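PDB 6BFI: VIN1 from Oscarella pearsei, which binds actin filaments and, as a vinculin homolog of a sponge, may play a role in cell-cell adhesion. Local coordinates for residues A[661-666]-A[670-675]; A[700-705]-A[802-807]. All coordinates share one frame; numbering follows the deposited sequence.

Interaction 1: residues A[661-666]-A[670-675]; sequences PLPPKD and IHHAAA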
loop_
_atom_site.group_PDB
_atom_site.type_symbol
_atom_site.label_atom_id
_atom_site.label_comp_id
_atom_site.label_asym_id
_atom_site.label_seq_id
_atom_site.Cartn_x
_atom_site.Cartn_y
_atom_site.Cartn_z
ATOM N N PRO A 661 -24.482 -22.316 12.219
ATOM C CA PRO A 661 -23.804 -21.379 13.121
ATOM C C PRO A 661 -22.306 -21.632 13.184
ATOM O O PRO A 661 -21.825 -22.745 12.950
ATOM C CB PRO A 661 -24.475 -21.645 14.472
ATOM C CG PRO A 661 -25.844 -22.102 14.105
ATOM C CD PRO A 661 -25.687 -22.898 12.839
ATOM N N LEU A 662 -21.567 -20.572 13.497
ATOM C CA LEU A 662 -20.115 -20.639 13.489
ATOM C C LEU A 662 -19.613 -21.584 14.577
ATOM O O LEU A 662 -20.194 -21.648 15.666
ATOM C CB LEU A 662 -19.517 -19.248 13.698
ATOM C CG LEU A 662 -19.482 -18.319 12.487
ATOM C CD1 LEU A 662 -19.144 -16.902 12.912
ATOM C CD2 LEU A 662 -18.469 -18.832 11.477
ATOM N N PRO A 663 -18.546 -22.332 14.314
ATOM C CA PRO A 663 -17.897 -23.102 15.377
ATOM C C PRO A 663 -17.290 -22.168 16.406
ATOM O O PRO A 663 -17.143 -20.963 16.148
ATOM C CB PRO A 663 -16.809 -23.892 14.631
ATOM C CG PRO A 663 -17.196 -23.838 13.185
ATOM C CD PRO A 663 -17.896 -22.531 13.009
ATOM N N PRO A 664 -16.946 -22.673 17.592
ATOM C CA PRO A 664 -16.239 -21.833 18.566
ATOM C C PRO A 664 -14.958 -21.264 17.969
ATOM O O PRO A 664 -14.214 -21.958 17.272
ATOM C CB PRO A 664 -15.949 -22.798 19.720
ATOM C CG PRO A 664 -17.031 -23.818 19.621
ATOM C CD PRO A 664 -17.296 -23.990 18.149
ATOM N N LYS A 665 -14.716 -19.980 18.248
ATOM C CA LYS A 665 -13.628 -19.260 17.591
ATOM C C LYS A 665 -12.273 -19.899 17.873
ATOM O O LYS A 665 -11.400 -19.929 16.997
ATOM C CB LYS A 665 -13.636 -17.796 18.031
ATOM C CG LYS A 665 -14.321 -17.558 19.368
ATOM C CD LYS A 665 -14.054 -16.155 19.889
ATOM C CE LYS A 665 -14.449 -15.094 18.875
ATOM N NZ LYS A 665 -14.154 -13.718 19.369
ATOM N N ASP A 666 -12.080 -20.423 19.086
ATOM C CA ASP A 666 -10.786 -20.983 19.458
ATOM C C ASP A 666 -10.464 -22.272 18.715
ATOM O O ASP A 666 -9.287 -22.634 18.614
ATOM C CB ASP A 666 -10.741 -21.244 20.965
ATOM C CG ASP A 666 -11.063 -20.013 21.781
ATOM O OD1 ASP A 666 -12.265 -19.716 21.958
ATOM O OD2 ASP A 666 -10.118 -19.346 22.252
ATOM N N ILE A 670 -9.497 -21.516 10.670
ATOM C CA ILE A 670 -9.619 -21.651 9.222
ATOM C C ILE A 670 -11.080 -21.577 8.804
ATOM O O ILE A 670 -11.427 -20.920 7.814
ATOM C CB ILE A 670 -8.963 -22.964 8.757
ATOM C CG1 ILE A 670 -7.483 -22.993 9.147
ATOM C CG2 ILE A 670 -9.118 -23.138 7.258
ATOM C CD1 ILE A 670 -6.784 -24.293 8.797
ATOM N N HIS A 671 -11.963 -22.238 9.560
ATOM C CA HIS A 671 -13.385 -22.208 9.242
ATOM C C HIS A 671 -13.948 -20.800 9.371
ATOM O O HIS A 671 -14.800 -20.393 8.578
ATOM C CB HIS A 671 -14.148 -23.173 10.151
ATOM C CG HIS A 671 -15.586 -23.349 9.777
ATOM N ND1 HIS A 671 -16.533 -22.364 9.966
ATOM C CD2 HIS A 671 -16.242 -24.399 9.230
ATOM C CE1 HIS A 671 -17.707 -22.800 9.548
ATOM N NE2 HIS A 671 -17.559 -24.032 9.097
ATOM N N HIS A 672 -13.486 -20.040 10.365
ATOM C CA HIS A 672 -13.948 -18.663 10.507
ATOM C C HIS A 672 -13.516 -17.808 9.322
ATOM O O HIS A 672 -14.316 -17.027 8.793
ATOM C CB HIS A 672 -13.436 -18.068 11.816
ATOM C CG HIS A 672 -14.248 -18.453 13.013
ATOM N ND1 HIS A 672 -15.107 -17.578 13.642
ATOM C CD2 HIS A 672 -14.338 -19.621 13.693
ATOM C CE1 HIS A 672 -15.686 -18.187 14.661
ATOM N NE2 HIS A 672 -15.237 -19.428 14.713
ATOM N N ALA A 673 -12.259 -17.941 8.885
ATOM C CA ALA A 673 -11.802 -17.168 7.730
ATOM C C ALA A 673 -12.582 -17.547 6.474
ATOM O O ALA A 673 -13.030 -16.678 5.710
ATOM C CB ALA A 673 -10.301 -17.375 7.520
ATOM N N ALA A 674 -12.762 -18.853 6.253
ATOM C CA ALA A 674 -13.568 -19.313 5.128
ATOM C C ALA A 674 -15.004 -18.811 5.219
ATOM O O ALA A 674 -15.643 -18.573 4.188
ATOM C CB ALA A 674 -13.539 -20.841 5.049
ATOM N N ALA A 675 -15.527 -18.643 6.435
ATOM C CA ALA A 675 -16.878 -18.120 6.609
ATOM C C ALA A 675 -16.956 -16.631 6.314
ATOM O O ALA A 675 -17.971 -16.166 5.785
ATOM C CB ALA A 675 -17.370 -18.392 8.031
#

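Interaction 2: residues A[700-705]-A[802-807]; sequences RKMAMM and NLMRTV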
loop_
_atom_site.group_PDB
_atom_site.type_symbol
_atom_site.label_atom_id
_atom_site.label_comp_id
_atom_site.label_asym_id
_atom_site.label_seq_id
_atom_site.Cartn_x
_atom_site.Cartn_y
_atom_site.Cartn_z
ATOM N N ARG A 700 -15.878 -23.061 0.492
ATOM C CA ARG A 700 -16.293 -24.416 0.852
ATOM C C ARG A 700 -15.083 -25.325 1.039
ATOM O O ARG A 700 -14.952 -26.012 2.063
ATOM C CB ARG A 700 -17.224 -24.980 -0.225
ATOM C CG ARG A 700 -18.472 -24.154 -0.496
ATOM C CD ARG A 700 -19.315 -24.788 -1.595
ATOM N NE ARG A 700 -20.432 -23.940 -2.000
ATOM C CZ ARG A 700 -20.516 -23.312 -3.169
ATOM N NH1 ARG A 700 -19.549 -23.438 -4.067
ATOM N NH2 ARG A 700 -21.574 -22.562 -3.445
ATOM N N LYS A 701 -14.177 -25.325 0.057
ATOM C CA LYS A 701 -12.981 -26.156 0.143
ATOM C C LYS A 701 -12.149 -25.815 1.373
ATOM O O LYS A 701 -11.623 -26.714 2.042
ATOM C CB LYS A 701 -12.150 -26.000 -1.130
ATOM C CG LYS A 701 -12.838 -26.518 -2.389
ATOM C CD LYS A 701 -12.011 -26.212 -3.629
ATOM C CE LYS A 701 -12.629 -26.819 -4.877
ATOM N NZ LYS A 701 -12.699 -28.302 -4.795
ATOM N N MET A 702 -12.028 -24.525 1.698
ATOM C CA MET A 702 -11.225 -24.132 2.854
ATOM C C MET A 702 -11.865 -24.598 4.157
ATOM O O MET A 702 -11.159 -24.982 5.100
ATOM C CB MET A 702 -11.018 -22.618 2.861
ATOM C CG MET A 702 -10.080 -22.124 3.952
ATOM S SD MET A 702 -8.349 -22.595 3.706
ATOM C CE MET A 702 -7.910 -21.573 2.300
ATOM N N ALA A 703 -13.201 -24.572 4.228
ATOM C CA ALA A 703 -13.889 -25.130 5.389
ATOM C C ALA A 703 -13.631 -26.628 5.508
ATOM O O ALA A 703 -13.406 -27.147 6.614
ATOM C CB ALA A 703 -15.389 -24.850 5.300
ATOM N N MET A 704 -13.655 -27.343 4.378
ATOM C CA MET A 704 -13.309 -28.760 4.406
ATOM C C MET A 704 -11.889 -28.968 4.917
ATOM O O MET A 704 -11.630 -29.900 5.691
ATOM C CB MET A 704 -13.477 -29.378 3.019
ATOM C CG MET A 704 -14.899 -29.329 2.497
ATOM S SD MET A 704 -16.087 -29.913 3.719
ATOM C CE MET A 704 -15.582 -31.620 3.917
ATOM N N MET A 705 -10.954 -28.103 4.505
ATOM C CA MET A 705 -9.592 -28.195 5.024
ATOM C C MET A 705 -9.577 -28.026 6.535
ATOM O O MET A 705 -8.914 -28.787 7.247
ATOM C CB MET A 705 -8.679 -27.156 4.371
ATOM C CG MET A 705 -7.326 -27.065 5.083
ATOM S SD MET A 705 -6.125 -25.900 4.412
ATOM C CE MET A 705 -5.880 -26.582 2.781
ATOM N N ASN A 802 -4.351 -15.696 5.799
ATOM C CA ASN A 802 -3.854 -14.704 4.850
ATOM C C ASN A 802 -4.465 -14.904 3.466
ATOM O O ASN A 802 -4.846 -13.931 2.799
ATOM C CB ASN A 802 -2.330 -14.765 4.788
ATOM C CG ASN A 802 -1.759 -13.878 3.706
ATOM O OD1 ASN A 802 -1.026 -14.340 2.835
ATOM N ND2 ASN A 802 -2.101 -12.597 3.749
ATOM N N LEU A 803 -4.579 -16.159 3.022
ATOM C CA LEU A 803 -5.194 -16.428 1.725
ATOM C C LEU A 803 -6.645 -15.964 1.688
ATOM O O LEU A 803 -7.087 -15.369 0.699
ATOM C CB LEU A 803 -5.113 -17.917 1.391
ATOM C CG LEU A 803 -5.777 -18.307 0.067
ATOM C CD1 LEU A 803 -5.142 -17.555 -1.097
ATOM C CD2 LEU A 803 -5.710 -19.809 -0.160
ATOM N N MET A 804 -7.403 -16.225 2.756
ATOM C CA MET A 804 -8.809 -15.828 2.759
ATOM C C MET A 804 -8.964 -14.310 2.776
ATOM O O MET A 804 -9.802 -13.760 2.048
ATOM C CB MET A 804 -9.532 -16.470 3.941
ATOM C CG MET A 804 -9.817 -17.952 3.729
ATOM S SD MET A 804 -10.166 -18.320 1.992
ATOM C CE MET A 804 -11.736 -19.157 2.109
ATOM N N ARG A 805 -8.165 -13.613 3.592
ATOM C CA ARG A 805 -8.167 -12.152 3.558
ATOM C C ARG A 805 -7.885 -11.641 2.151
ATOM O O ARG A 805 -8.580 -10.750 1.642
ATOM C CB ARG A 805 -7.135 -11.596 4.540
ATOM C CG ARG A 805 -7.521 -11.722 6.000
ATOM C CD ARG A 805 -6.600 -10.884 6.874
ATOM N NE ARG A 805 -5.202 -11.281 6.731
ATOM C CZ ARG A 805 -4.590 -12.156 7.521
ATOM N NH1 ARG A 805 -5.251 -12.727 8.519
ATOM N NH2 ARG A 805 -3.315 -12.457 7.316
ATOM N N THR A 806 -6.873 -12.219 1.500
ATOM C CA THR A 806 -6.523 -11.792 0.150
ATOM C C THR A 806 -7.676 -12.013 -0.823
ATOM O O THR A 806 -7.989 -11.131 -1.630
ATOM C CB THR A 806 -5.269 -12.531 -0.316
ATOM O OG1 THR A 806 -4.190 -12.243 0.580
ATOM C CG2 THR A 806 -4.883 -12.095 -1.719
ATOM N N VAL A 807 -8.329 -13.177 -0.756
ATOM C CA VAL A 807 -9.427 -13.470 -1.677
ATOM C C VAL A 807 -10.586 -12.504 -1.458
ATOM O O VAL A 807 -11.203 -12.024 -2.418
ATOM C CB VAL A 807 -9.876 -14.936 -1.527
ATOM C CG1 VAL A 807 -11.142 -15.194 -2.336
ATOM C CG2 VAL A 807 -8.765 -15.880 -1.965
#

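Interaction 1: residues A[661-666]-A[670-675]
The imidazole of His671 carries the ring of Pro663 over one face, while Leu662 CD2 lies at its edge, near the ring plane. Pro663 CG stands 3.7 Å from the centroid of that imidazole and 15° off its normal, a CH-pi contact, with the two side chains crossing at about a right angle. Pro663 CD comes closer to one atom, reaching His671 ND1 at 3.3 Å. With CG anti to the backbone N (chi1 -172°), the His671 ring lies beside its own carbonyl carbon, where the proline meets it. The neighbouring imidazole, that of His672, is used differently. Leu662 CD2 lies over one face of it, towards the rim, and the carbonyl of Pro663 meets its edge. There His672 NE2 donates a hydrogen bond to Pro663 O, 2.8 Å long and bent to 140° at the hydrogen; the donor sits well above the carbonyl plane. The bond ties a loop carbonyl, in a run of prolines poor in backbone donors, to the helix. Lys665 passes obliquely by the same ring, its CA 3.3 Å from His672 NE2, while the lysine chain leads off elsewhere. One turn on from the histidines, Ala675 CB takes Leu662 CD2 at 3.6 Å. The loop 661-666, extended through its prolines and turning at Lys665, joins two successive helices of the all-helical vinculin-family fold, 649-659 and 669-682, and lies over the first turns of the second. His671 also touches Met657 and Leu658 of helix 649-659, and another side of helix 669-682 packs against helices 690-710 and 786-817.

Interaction 2: residues A[700-705]-A[802-807]
Met702 carries this side of the contact alone, reaching both Leu803 and Met804 from the middle of segment 700-705. Before it in sequence, Arg700 and Lys701 direct their charges to other helices: Arg700 NE forms a salt bridge with Glu655, and Lys701 NZ one with Glu728. At Met702 the chain leaves with CG anti to the backbone N (chi1 -174°) and then bends at both chi2 and chi3, which brings the methyl round to Leu803. Its base is covered by the methyl of Met804, whose CE lies 3.6 Å from Met702 CB and 3.9 Å from Met702 CG. Its own methyl goes further: Met702 CE meets Leu803 CD2 at 3.7 Å and Met804 SD at 4.0 Å. The two methionines therefore slide past each other in opposite directions, each methyl lying beside the other's chain, whereas Leu803 crosses Met702 obliquely. Further along, Met704 turns to Ala654 and Met657 of helix 649-659, and Met705 to Ala726 of helix 718-745. The backbones remain well apart, with 8.6 Å between Met702 CA and Met804 CA, so between segments 700-705 and 802-807 the contact is made by side chains. All three touching residues are buried and the contact is wholly apolar: dispersion and removal from water hold it, without directional bonds, and the bent, flexible thioether chains probably allow the two methionines to fill the space between the helices.

How the interactions relate
Interactions 1 and 2 follow each other along the chain and meet in space, their centres about 11 Å apart. Helix 669-682 joins them: one side bears the proline-rich linker, another rests on the methionines of interaction 2. Ala674 touches both methionines, with its CB 3.8 Å from Met702 CB and its CA 3.5 Å from Met804 CE. Next to it, Ala673 CB lies 3.8 Å from Met804 CB, and Ile670 CG2 is 3.5 Å from Met702 O. The small alanines probably allow helix 669-682 to come close to helices 690-710 and 786-817. Interaction 1 is partly exposed and mixes one hydrogen bond with apolar packing, whereas interaction 2 is buried and apolar.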